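Local coordinates for metallo-beta-lactamase domain-containing protein (Enterococcus faecalis, PDB 2AZ4) that has a metallo-beta-lactamase fold with a two-zinc site, is of unproven function, and may bind RNA and act as an exonuclease, at residues A[134-137]-A[138-142]. Residues are numbered along the deposited sequence; the frame is centred on the assembly and turned at random.
Sequences PFEE and KNFTR
A type I beta turn from E137 to F140 brings one face of the F140 ring against the side chain of E136, at the surface of the loop that joins helix 114-123 to strand 145-147. The turn is identified by its closing bond, F140 N to E137 O at 3.0 Å, with an N-H...O angle of 158°, and by backbone torsions at K138 and N139 close to the helical values that type I requires. E137 O accepts two bonds, from F140 N and, at 3.0 Å, from a water that also donates to F140 O.

Strand 145-147, toward which this loop runs, is an edge strand of one of the metallo-beta-lactamase sheets; the contact lies away from the zinc ions. The side chains meet in a CH-pi contact: E136 CG lies over one face of the F140 ring, 3.6 Å from its centroid and displaced toward CD1, which it approaches to 3.4 Å. A bend at chi2 folds the glutamate back over the ring, laying its carboxylate on the same face with the two planes 19° apart. With chi1 at 169°, the F140 ring swings away from its own nitrogen and toward E136. At the start of the turn a second water accepts from K138 N at 2.8 Å and donates weakly to E137 OE2. N139 ND2 bonds to R125 O, tying the turn to the chain just beyond helix 114-123.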
loop_
_atom_site.group_PDB
_atom_site.type_symbol
_atom_site.label_atom_id
_atom_site.label_comp_id
_atom_site.label_asym_id
_atom_site.label_seq_id
_atom_site.Cartn_x
_atom_site.Cartn_y
_atom_site.Cartn_z
ATOM N N PRO A 134 19.017 -0.526 -13.050
ATOM C CA PRO A 134 19.749 -1.126 -14.193
ATOM C C PRO A 134 21.141 -1.645 -13.799
ATOM O O PRO A 134 21.830 -2.262 -14.629
ATOM C CB PRO A 134 19.874 0.039 -15.191
ATOM C CG PRO A 134 19.005 1.134 -14.656
ATOM C CD PRO A 134 18.890 0.936 -13.195
ATOM N N PHE A 135 21.536 -1.426 -12.544
ATOM C CA PHE A 135 22.856 -1.841 -12.052
ATOM C C PHE A 135 22.823 -3.021 -11.102
ATOM O O PHE A 135 23.819 -3.340 -10.458
ATOM C CB PHE A 135 23.572 -0.637 -11.439
ATOM C CG PHE A 135 23.360 0.609 -12.228
ATOM C CD1 PHE A 135 24.057 0.814 -13.411
ATOM C CD2 PHE A 135 22.397 1.531 -11.844
ATOM C CE1 PHE A 135 23.826 1.950 -14.185
ATOM C CE2 PHE A 135 22.160 2.663 -12.609
ATOM C CZ PHE A 135 22.878 2.873 -13.775
ATOM N N GLU A 136 21.684 -3.703 -11.043
ATOM C CA GLU A 136 21.543 -4.880 -10.202
ATOM C C GLU A 136 20.638 -5.918 -10.863
ATOM O O GLU A 136 20.057 -5.651 -11.914
ATOM C CB GLU A 136 21.007 -4.487 -8.824
ATOM C CG GLU A 136 22.075 -4.547 -7.733
ATOM C CD GLU A 136 22.663 -3.213 -7.452
ATOM O OE1 GLU A 136 23.548 -3.125 -6.591
ATOM O OE2 GLU A 136 22.236 -2.235 -8.099
ATOM N N GLU A 137 20.521 -7.089 -10.234
ATOM C CA GLU A 137 19.628 -8.144 -10.687
ATOM C C GLU A 137 18.202 -7.616 -10.690
ATOM O O GLU A 137 17.877 -6.700 -9.917
ATOM C CB GLU A 137 19.753 -9.369 -9.772
ATOM C CG GLU A 137 19.978 -10.689 -10.505
ATOM C CD GLU A 137 21.364 -10.776 -11.133
ATOM O OE1 GLU A 137 22.318 -11.142 -10.415
ATOM O OE2 GLU A 137 21.499 -10.484 -12.344
ATOM N N LYS A 138 17.360 -8.176 -11.564
ATOM C CA LYS A 138 16.012 -7.651 -11.772
ATOM C C LYS A 138 15.198 -7.624 -10.474
ATOM O O LYS A 138 14.411 -6.697 -10.245
ATOM C CB LYS A 138 15.283 -8.429 -12.871
ATOM C CG LYS A 138 13.803 -8.084 -13.017
ATOM C CD LYS A 138 13.191 -8.701 -14.281
ATOM C CE LYS A 138 11.676 -8.511 -14.295
ATOM N NZ LYS A 138 11.064 -8.793 -15.641
ATOM N N ASN A 139 15.410 -8.629 -9.626
ATOM C CA ASN A 139 14.707 -8.713 -8.340
ATOM C C ASN A 139 15.426 -8.079 -7.125
ATOM O O ASN A 139 14.984 -8.242 -5.975
ATOM C CB ASN A 139 14.293 -10.156 -8.047
ATOM C CG ASN A 139 15.483 -11.072 -7.834
ATOM O OD1 ASN A 139 16.652 -10.649 -7.898
ATOM N ND2 ASN A 139 15.194 -12.337 -7.566
ATOM N N PHE A 140 16.527 -7.367 -7.372
ATOM C CA PHE A 140 17.159 -6.554 -6.330
ATOM C C PHE A 140 16.201 -5.495 -5.745
ATOM O O PHE A 140 15.506 -4.803 -6.487
ATOM C CB PHE A 140 18.394 -5.877 -6.900
ATOM C CG PHE A 140 18.991 -4.806 -6.017
ATOM C CD1 PHE A 140 20.001 -5.118 -5.116
ATOM C CD2 PHE A 140 18.560 -3.486 -6.115
ATOM C CE1 PHE A 140 20.586 -4.133 -4.325
ATOM C CE2 PHE A 140 19.128 -2.497 -5.327
ATOM C CZ PHE A 140 20.146 -2.817 -4.429
ATOM N N THR A 141 16.180 -5.381 -4.418
ATOM C CA THR A 141 15.508 -4.266 -3.751
ATOM C C THR A 141 16.558 -3.517 -2.947
ATOM O O THR A 141 17.321 -4.133 -2.206
ATOM C CB THR A 141 14.391 -4.725 -2.821
ATOM O OG1 THR A 141 13.428 -5.488 -3.557
ATOM C CG2 THR A 141 13.698 -3.528 -2.203
ATOM N N ARG A 142 16.608 -2.199 -3.107
ATOM C CA ARG A 142 17.596 -1.381 -2.406
ATOM C C ARG A 142 17.419 -1.401 -0.876
ATOM O O ARG A 142 16.366 -1.836 -0.360
ATOM C CB ARG A 142 17.634 0.045 -2.986
ATOM C CG ARG A 142 16.440 0.956 -2.601
ATOM C CD ARG A 142 16.752 1.734 -1.322
ATOM N NE ARG A 142 17.490 2.916 -1.655
ATOM C CZ ARG A 142 18.206 3.686 -0.854
ATOM N NH1 ARG A 142 18.374 3.446 0.442
ATOM N NH2 ARG A 142 18.774 4.743 -1.412
HETATM O O HOH W 1 16.745 -4.061 -9.198
HETATM O O HOH W 2 18.287 -10.113 -13.388
#